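Local coordinates for protein copper-containing nitrite reductase (Hyphomicrobium denitrificans 1NES1, PDB 6TFO) that probably reduces nitrite to nitric oxide with electrons from a cytochrome c, using copper ions bound to its cupredoxin domains, at residues C[286-291]-C[353-358]; C[254-259]-C[382-387]; C[65-70]-C[104-109]. All blocks are in the same frame, centred on the assembly; numbering follows the deposited sequence.

Interaction 1 of 3, residues C[286-291]-C[353-358]; sequences GGLPQV and RIFFGV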
loop_
_atom_site.group_PDB
_atom_site.type_symbol
_atom_site.label_atom_id
_atom_site.label_comp_id
_atom_site.label_asym_id
_atom_site.label_seq_id
_atom_site.Cartn_x
_atom_site.Cartn_y
_atom_site.Cartn_z
ATOM N N GLY C 286 50.645 39.971 -15.004
ATOM C CA GLY C 286 50.772 40.895 -13.854
ATOM C C GLY C 286 50.698 40.228 -12.485
ATOM O O GLY C 286 51.140 40.841 -11.513
ATOM N N GLY C 287 50.145 39.019 -12.377
ATOM C CA GLY C 287 49.576 38.495 -11.121
ATOM C C GLY C 287 48.172 39.045 -10.936
ATOM O O GLY C 287 47.738 39.823 -11.789
ATOM N N LEU C 288 47.472 38.659 -9.879
ATOM C CA LEU C 288 46.159 39.250 -9.533
ATOM C C LEU C 288 46.426 40.480 -8.683
ATOM O O LEU C 288 47.460 40.549 -8.036
ATOM C CB LEU C 288 45.314 38.238 -8.750
ATOM C CG LEU C 288 44.808 37.035 -9.540
ATOM C CD1 LEU C 288 44.098 36.086 -8.597
ATOM C CD2 LEU C 288 43.869 37.449 -10.662
ATOM N N PRO C 289 45.499 41.462 -8.636
ATOM C CA PRO C 289 45.643 42.599 -7.734
ATOM C C PRO C 289 46.097 42.152 -6.343
ATOM O O PRO C 289 45.628 41.146 -5.857
ATOM C CB PRO C 289 44.231 43.192 -7.724
ATOM C CG PRO C 289 43.700 42.894 -9.123
ATOM C CD PRO C 289 44.293 41.549 -9.484
ATOM N N GLN C 290 47.035 42.889 -5.751
ATOM C CA GLN C 290 47.565 42.546 -4.409
ATOM C C GLN C 290 46.399 42.683 -3.439
ATOM O O GLN C 290 45.645 43.623 -3.542
ATOM C CB GLN C 290 48.745 43.417 -3.991
ATOM C CG GLN C 290 49.216 43.103 -2.577
ATOM C CD GLN C 290 50.262 44.059 -2.057
ATOM O OE1 GLN C 290 50.282 44.421 -0.876
ATOM N NE2 GLN C 290 51.152 44.476 -2.941
ATOM N N VAL C 291 46.297 41.759 -2.505
ATOM C CA VAL C 291 45.244 41.743 -1.462
ATOM C C VAL C 291 45.887 41.194 -0.182
ATOM O O VAL C 291 46.918 40.512 -0.282
ATOM C CB VAL C 291 44.086 40.899 -2.027
ATOM C CG1 VAL C 291 44.280 39.410 -1.786
ATOM C CG2 VAL C 291 42.742 41.354 -1.491
ATOM N N ARG C 353 40.386 38.166 -0.448
ATOM C CA ARG C 353 39.956 37.522 -1.714
ATOM C C ARG C 353 39.497 36.090 -1.404
ATOM O O ARG C 353 40.265 35.341 -0.767
ATOM C CB ARG C 353 41.061 37.513 -2.776
ATOM C CG ARG C 353 40.741 36.577 -3.932
ATOM C CD ARG C 353 41.530 36.844 -5.184
ATOM N NE ARG C 353 42.924 37.025 -4.864
ATOM C CZ ARG C 353 43.651 38.086 -5.182
ATOM N NH1 ARG C 353 44.917 38.128 -4.823
ATOM N NH2 ARG C 353 43.135 39.081 -5.879
ATOM N N ILE C 354 38.311 35.711 -1.885
ATOM C CA ILE C 354 37.824 34.299 -1.873
ATOM C C ILE C 354 37.826 33.771 -3.313
ATOM O O ILE C 354 37.097 34.334 -4.158
ATOM C CB ILE C 354 36.433 34.194 -1.227
ATOM C CG1 ILE C 354 36.402 34.823 0.172
ATOM C CG2 ILE C 354 35.978 32.744 -1.225
ATOM C CD1 ILE C 354 35.036 34.906 0.794
ATOM N N PHE C 355 38.656 32.759 -3.584
ATOM C CA PHE C 355 38.511 31.860 -4.753
ATOM C C PHE C 355 37.379 30.873 -4.446
ATOM O O PHE C 355 37.554 29.997 -3.571
ATOM C CB PHE C 355 39.807 31.107 -5.037
ATOM C CG PHE C 355 40.982 31.992 -5.329
ATOM C CD1 PHE C 355 41.111 32.596 -6.560
ATOM C CD2 PHE C 355 41.950 32.211 -4.373
ATOM C CE1 PHE C 355 42.197 33.420 -6.829
ATOM C CE2 PHE C 355 43.035 33.028 -4.647
ATOM C CZ PHE C 355 43.159 33.631 -5.873
ATOM N N PHE C 356 36.240 31.044 -5.119
ATOM C CA PHE C 356 34.995 30.268 -4.888
ATOM C C PHE C 356 34.622 29.522 -6.165
ATOM O O PHE C 356 34.372 30.170 -7.191
ATOM C CB PHE C 356 33.827 31.159 -4.465
ATOM C CG PHE C 356 32.549 30.388 -4.257
ATOM C CD1 PHE C 356 32.386 29.576 -3.152
ATOM C CD2 PHE C 356 31.526 30.442 -5.189
ATOM C CE1 PHE C 356 31.213 28.855 -2.974
ATOM C CE2 PHE C 356 30.357 29.719 -5.013
ATOM C CZ PHE C 356 30.204 28.920 -3.908
ATOM N N GLY C 357 34.547 28.196 -6.069
ATOM C CA GLY C 357 34.135 27.336 -7.189
ATOM C C GLY C 357 33.067 26.345 -6.778
ATOM O O GLY C 357 33.009 25.980 -5.602
ATOM N N VAL C 358 32.258 25.914 -7.731
ATOM C CA VAL C 358 31.209 24.886 -7.511
ATOM C C VAL C 358 31.646 23.624 -8.250
ATOM O O VAL C 358 31.587 23.613 -9.503
ATOM C CB VAL C 358 29.842 25.397 -7.999
ATOM C CG1 VAL C 358 28.750 24.391 -7.712
ATOM C CG2 VAL C 358 29.503 26.738 -7.376
#
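Val291 and Arg353 mark the closest backbone approach, with their CA atoms 6.8 Å apart: the irregular segment 286-291 passes the beginning of segment 353-358, part of strand 351-360, without pairing with it, so side chains must bridge the gap. Arg353 does most of this. Its CG stands anti to the backbone N (chi1 166°), and a bend at chi3 brings the guanidinium end-on to one carbonyl oxygen. Pro289 O accepts from Arg353 NH2 at 3.2 Å, and Arg353 NH1 reaches the same Pro289 O at 3.3 Å; the oxygen lies almost in the guanidinium plane. The flat group is sandwiched as well. Leu288 CD1 sits 3.9 Å above its plane over the centre, while Val291 CG1 presses on the opposite face near the rim, 3.4 Å from Arg353 NH1. Aliphatic groups suit those faces because the polar N-H bonds lie in the plane. The same Leu288 CD1 also meets the edge of the Phe355 ring, 3.7 Å from Phe355 CE1. Arg353 NH1 forms a salt bridge with Glu294 too; with a leucine in its place, Pro289 O would probably lose both of these donors and Glu294 a cationic partner. The arrangement is a docked interdomain linker: the loop following strand 277-283 of the middle cupredoxin domain is clasped by a strand of the last one, the pair that forms the nitrite reductase core.

Interaction 2 of 3, residues C[254-259]-C[382-387]; sequences LVPGIF and SVTSPP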
loop_
_atom_site.group_PDB
_atom_site.type_symbol
_atom_site.label_atom_id
_atom_site.label_comp_id
_atom_site.label_asym_id
_atom_site.label_seq_id
_atom_site.Cartn_x
_atom_site.Cartn_y
_atom_site.Cartn_z
ATOM N N LEU C 254 47.459 28.126 -21.364
ATOM C CA LEU C 254 47.341 29.133 -22.449
ATOM C C LEU C 254 46.498 30.326 -22.002
ATOM O O LEU C 254 46.616 31.373 -22.639
ATOM C CB LEU C 254 46.687 28.499 -23.679
ATOM C CG LEU C 254 47.473 27.376 -24.346
ATOM C CD1 LEU C 254 46.709 26.801 -25.533
ATOM C CD2 LEU C 254 48.858 27.853 -24.777
ATOM N N VAL C 255 45.624 30.172 -21.013
ATOM C CA VAL C 255 44.596 31.218 -20.730
ATOM C C VAL C 255 44.550 31.496 -19.241
ATOM O O VAL C 255 44.449 30.573 -18.450
ATOM C CB VAL C 255 43.214 30.805 -21.240
ATOM C CG1 VAL C 255 42.208 31.921 -21.016
ATOM C CG2 VAL C 255 43.269 30.373 -22.703
ATOM N N PRO C 256 44.650 32.772 -18.817
ATOM C CA PRO C 256 44.476 33.121 -17.416
ATOM C C PRO C 256 42.992 33.003 -17.054
ATOM O O PRO C 256 42.135 33.235 -17.907
ATOM C CB PRO C 256 44.928 34.585 -17.302
ATOM C CG PRO C 256 45.500 34.936 -18.656
ATOM C CD PRO C 256 44.911 33.957 -19.647
ATOM N N GLY C 257 42.745 32.672 -15.793
ATOM C CA GLY C 257 41.418 32.302 -15.280
ATOM C C GLY C 257 41.505 31.516 -13.986
ATOM O O GLY C 257 42.611 31.067 -13.617
ATOM N N ILE C 258 40.367 31.410 -13.303
ATOM C CA ILE C 258 40.176 30.569 -12.089
ATOM C C ILE C 258 39.309 29.376 -12.530
ATOM O O ILE C 258 38.135 29.550 -12.877
ATOM C CB ILE C 258 39.635 31.409 -10.911
ATOM C CG1 ILE C 258 39.459 30.555 -9.656
ATOM C CG2 ILE C 258 38.367 32.179 -11.274
ATOM C CD1 ILE C 258 40.741 29.962 -9.147
ATOM N N PHE C 259 39.931 28.210 -12.649
ATOM C CA PHE C 259 39.361 27.035 -13.352
ATOM C C PHE C 259 39.023 25.943 -12.334
ATOM O O PHE C 259 39.874 25.641 -11.471
ATOM C CB PHE C 259 40.353 26.543 -14.408
ATOM C CG PHE C 259 40.605 27.548 -15.501
ATOM C CD1 PHE C 259 39.647 27.785 -16.475
ATOM C CD2 PHE C 259 41.786 28.271 -15.541
ATOM C CE1 PHE C 259 39.872 28.713 -17.480
ATOM C CE2 PHE C 259 42.010 29.201 -16.543
ATOM C CZ PHE C 259 41.050 29.427 -17.506
ATOM N N SER C 382 36.237 35.231 -15.202
ATOM C CA SER C 382 37.133 35.976 -16.122
ATOM C C SER C 382 38.101 36.799 -15.286
ATOM O O SER C 382 37.662 37.612 -14.445
ATOM C CB SER C 382 36.426 36.831 -17.113
ATOM O OG SER C 382 37.386 37.435 -17.971
ATOM N N VAL C 383 39.381 36.528 -15.480
ATOM C CA VAL C 383 40.486 37.199 -14.753
ATOM C C VAL C 383 41.018 38.302 -15.681
ATOM O O VAL C 383 41.725 39.164 -15.204
ATOM C CB VAL C 383 41.491 36.109 -14.351
ATOM C CG1 VAL C 383 42.934 36.436 -14.690
ATOM C CG2 VAL C 383 41.328 35.737 -12.895
ATOM N N THR C 384 40.582 38.326 -16.946
ATOM C CA THR C 384 41.092 39.243 -17.994
ATOM C C THR C 384 40.087 40.372 -18.238
ATOM O O THR C 384 40.553 41.478 -18.528
ATOM C CB THR C 384 41.445 38.472 -19.266
ATOM O OG1 THR C 384 40.338 37.694 -19.717
ATOM C CG2 THR C 384 42.613 37.534 -19.056
ATOM N N SER C 385 38.784 40.132 -18.079
ATOM C CA SER C 385 37.756 41.193 -18.154
ATOM C C SER C 385 37.714 41.980 -16.849
ATOM O O SER C 385 38.026 41.469 -15.777
ATOM C CB SER C 385 36.422 40.639 -18.501
ATOM O OG SER C 385 36.425 40.121 -19.824
ATOM N N PRO C 386 37.380 43.286 -16.917
ATOM C CA PRO C 386 37.294 44.108 -15.720
ATOM C C PRO C 386 36.243 43.508 -14.805
ATOM O O PRO C 386 35.162 43.141 -15.258
ATOM C CB PRO C 386 36.893 45.507 -16.208
ATOM C CG PRO C 386 36.421 45.312 -17.646
ATOM C CD PRO C 386 37.097 44.050 -18.143
ATOM N N PRO C 387 36.537 43.377 -13.499
ATOM C CA PRO C 387 35.543 42.867 -12.558
ATOM C C PRO C 387 34.357 43.818 -12.378
ATOM O O PRO C 387 34.515 45.003 -12.562
ATOM C CB PRO C 387 36.335 42.692 -11.260
ATOM C CG PRO C 387 37.532 43.615 -11.411
ATOM C CD PRO C 387 37.842 43.666 -12.892
#
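Gly257 and Val383 bring their backbones within 5.0 Å of each other, CA to CA, yet no hydrogen bond joins the two segments. The glycine is nearly fully extended, with phi at 160°, and any CB would run into the ring of Phe259, whose CZ would be 2.4 Å away; room for that ring is the reason a residue without a side chain suits this place. The isopropyl group of Val383 rests against the main chain here, with Val383 CB 3.9 Å from Gly257 CA. Val383 is itself unusual. Its chi1 of 131° leaves CG1 almost eclipsing the carbonyl carbon, a rotation that is either strained or less surely placed; with this rotation Val383 CG1 lies 3.8 Å from Pro256 CB. Thr384 adds its methyl to the proline from a second direction, the two side chains crossing at about a right angle, with Thr384 CG2 3.9 Å from Pro256 CG. Threonine suits this position because its branches divide the work: the methyl faces the proline ring, while OG1 is hydrogen-bonded to Thr389 OG1 of the second subunit. Behind them the turn is fixed from within. Ser382 OG accepts from Ser385 N at 3.0 Å in an ST motif, and Ser382 OG is also bonded to the main-chain Thr389 O of the second subunit. Pro284 covers both Pro256 and Val383, and Ile403 lies against Val383. The chemistry thus splits in two: carbon against carbon joins the start of strand 257-262 to the loop of the following cupredoxin domain, whereas the hydroxyls of that loop are spent on shaping it and on gripping a neighbouring subunit.

Interaction 3 of 3, residues C[65-70]-C[104-109]; sequences GETVQI and SFIASK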
loop_
_atom_site.group_PDB
_atom_site.type_symbol
_atom_site.label_atom_id
_atom_site.label_comp_id
_atom_site.label_asym_id
_atom_site.label_seq_id
_atom_site.Cartn_x
_atom_site.Cartn_y
_atom_site.Cartn_z
ATOM N N GLY C 65 22.296 29.613 26.285
ATOM C CA GLY C 65 22.648 30.634 25.286
ATOM C C GLY C 65 22.569 30.125 23.852
ATOM O O GLY C 65 22.749 30.957 22.950
ATOM N N GLU C 66 22.305 28.836 23.607
ATOM C CA GLU C 66 22.129 28.357 22.212
ATOM C C GLU C 66 20.804 28.905 21.668
ATOM O O GLU C 66 19.881 29.204 22.461
ATOM C CB GLU C 66 22.176 26.837 22.125
ATOM C CG GLU C 66 23.571 26.247 22.282
ATOM C CD GLU C 66 23.635 24.731 22.117
ATOM O OE1 GLU C 66 22.664 24.068 22.456
ATOM O OE2 GLU C 66 24.650 24.212 21.649
ATOM N N THR C 67 20.752 29.110 20.354
ATOM C CA THR C 67 19.510 29.417 19.605
ATOM C C THR C 67 18.873 28.085 19.236
ATOM O O THR C 67 19.597 27.211 18.715
ATOM C CB THR C 67 19.765 30.287 18.374
ATOM O OG1 THR C 67 20.250 31.546 18.840
ATOM C CG2 THR C 67 18.523 30.552 17.551
ATOM N N VAL C 68 17.580 27.950 19.521
ATOM C CA VAL C 68 16.819 26.686 19.336
ATOM C C VAL C 68 15.775 26.918 18.248
ATOM O O VAL C 68 15.041 27.909 18.327
ATOM C CB VAL C 68 16.209 26.227 20.666
ATOM C CG1 VAL C 68 15.430 24.933 20.516
ATOM C CG2 VAL C 68 17.285 26.084 21.732
ATOM N N GLN C 69 15.794 26.061 17.233
ATOM C CA GLN C 69 14.771 26.001 16.166
ATOM C C GLN C 69 14.013 24.683 16.348
ATOM O O GLN C 69 14.661 23.623 16.396
ATOM C CB GLN C 69 15.416 26.076 14.784
ATOM C CG GLN C 69 14.404 26.115 13.651
ATOM C CD GLN C 69 15.051 26.165 12.288
ATOM O OE1 GLN C 69 16.069 26.829 12.063
ATOM N NE2 GLN C 69 14.423 25.482 11.345
ATOM N N ILE C 70 12.696 24.764 16.504
ATOM C CA ILE C 70 11.794 23.584 16.593
ATOM C C ILE C 70 10.887 23.643 15.374
ATOM O O ILE C 70 10.161 24.650 15.231
ATOM C CB ILE C 70 11.005 23.585 17.910
ATOM C CG1 ILE C 70 11.909 23.293 19.112
ATOM C CG2 ILE C 70 9.856 22.605 17.821
ATOM C CD1 ILE C 70 11.314 23.702 20.447
ATOM N N SER C 104 11.649 29.748 16.854
ATOM C CA SER C 104 12.986 29.742 17.492
ATOM C C SER C 104 12.998 30.689 18.688
ATOM O O SER C 104 12.057 31.473 18.868
ATOM C CB SER C 104 14.036 30.101 16.506
ATOM O OG SER C 104 13.719 31.359 15.945
ATOM N N PHE C 105 14.062 30.589 19.466
ATOM C CA PHE C 105 14.251 31.357 20.712
ATOM C C PHE C 105 15.680 31.084 21.166
ATOM O O PHE C 105 16.294 30.114 20.643
ATOM C CB PHE C 105 13.207 30.942 21.756
ATOM C CG PHE C 105 13.290 29.494 22.185
ATOM C CD1 PHE C 105 12.602 28.507 21.496
ATOM C CD2 PHE C 105 14.049 29.122 23.288
ATOM C CE1 PHE C 105 12.697 27.179 21.884
ATOM C CE2 PHE C 105 14.146 27.793 23.679
ATOM C CZ PHE C 105 13.471 26.822 22.974
ATOM N N ILE C 106 16.169 31.908 22.090
ATOM C CA ILE C 106 17.504 31.741 22.719
ATOM C C ILE C 106 17.301 31.020 24.043
ATOM O O ILE C 106 16.543 31.543 24.863
ATOM C CB ILE C 106 18.201 33.106 22.901
ATOM C CG1 ILE C 106 18.265 33.888 21.583
ATOM C CG2 ILE C 106 19.579 32.900 23.513
ATOM C CD1 ILE C 106 19.236 35.039 21.590
ATOM N N ALA C 107 17.979 29.888 24.233
ATOM C CA ALA C 107 17.929 29.092 25.478
ATOM C C ALA C 107 18.739 29.814 26.565
ATOM O O ALA C 107 19.819 29.323 26.937
ATOM C CB ALA C 107 18.427 27.689 25.207
ATOM N N SER C 108 18.220 30.945 27.045
ATOM C CA SER C 108 18.898 31.893 27.959
ATOM C C SER C 108 18.846 31.425 29.415
ATOM O O SER C 108 19.730 31.839 30.182
ATOM C CB SER C 108 18.325 33.265 27.807
ATOM O OG SER C 108 16.915 33.227 27.748
ATOM N N LYS C 109 17.857 30.606 29.790
ATOM C CA LYS C 109 17.654 30.127 31.190
ATOM C C LYS C 109 17.914 28.616 31.273
ATOM O O LYS C 109 17.239 27.860 30.536
ATOM C CB LYS C 109 16.251 30.487 31.689
ATOM C CG LYS C 109 16.231 31.574 32.759
ATOM C CD LYS C 109 16.693 31.086 34.134
ATOM C CE LYS C 109 15.640 30.301 34.886
ATOM N NZ LYS C 109 14.477 31.157 35.218
#
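Val68 and Phe105 form a hydrogen-bonded antiparallel pair, with Thr67-Ile106 and Gln69-Ser104 as the non-hydrogen-bonded pairs on either side. Val68 N gives a nearly straight bond to Phe105 O at 2.8 Å; the return bond from Phe105 N to Val68 O is less sure, because that oxygen is crowded in the model. Further along, Ala107 N donates to Glu66 O at 2.7 Å. Glu66 N does not return the bond, and Ala107 O accepts instead from Gly65 N at 2.6 Å, the donor lying well above the carbonyl plane. Ala107 is the centre of an inverse gamma turn, with a weak bond from Ser108 N to Ile106 O, and Gly65 has the positive phi that glycine readily adopts. The carbonyls take CA-H contacts as well, Glu66 O from Ile106 CA and Phe105 O from Thr67 CA. On the face of Val68, Phe105 puts CG between its own N and carbonyl carbon (chi1 62°), folding the ring over its neighbour: Val68 CB is 3.9 Å from the ring centroid in a CH-pi contact, and Ile70 CD1 touches the edge 4.0 Å from Phe105 CE1. Polar side chains find partners outside. Glu66 OE1 forms a salt bridge with Arg138 and accepts from His63 N, Gln69 NE2 bonds Asn71 OD1, and Ser104 OG bonds Pro266 O of the third subunit. Main-chain bonds therefore close this margin of the N-terminal cupredoxin sheet, branched and aromatic groups fill its inner face, and a serine on the other face ties the tethered domain to a different subunit.

How the interactions relate
Interactions 1 and 2 are two parts of one seam between the middle and last cupredoxin domains, their centres 10 Å apart. They touch directly: Leu288 CD2 packs on Val383 CG2, and Phe355 CD1 lies 3.7 Å from Ile258 CD1. Along the chain, interaction 1 is nested within the loop closed by interaction 2. Interaction 3 belongs to the separate N-terminal domain, about 21 Å from interaction 1 at the nearest atoms. All three mix buried and exposed residues, but their means differ: a charged side chain clasps a carbonyl in the first, apolar packing rules the second, and sheet hydrogen bonds the third. Interactions 2 and 3 also meet neighbouring subunits through hydroxyls; no other chain touches interaction 1.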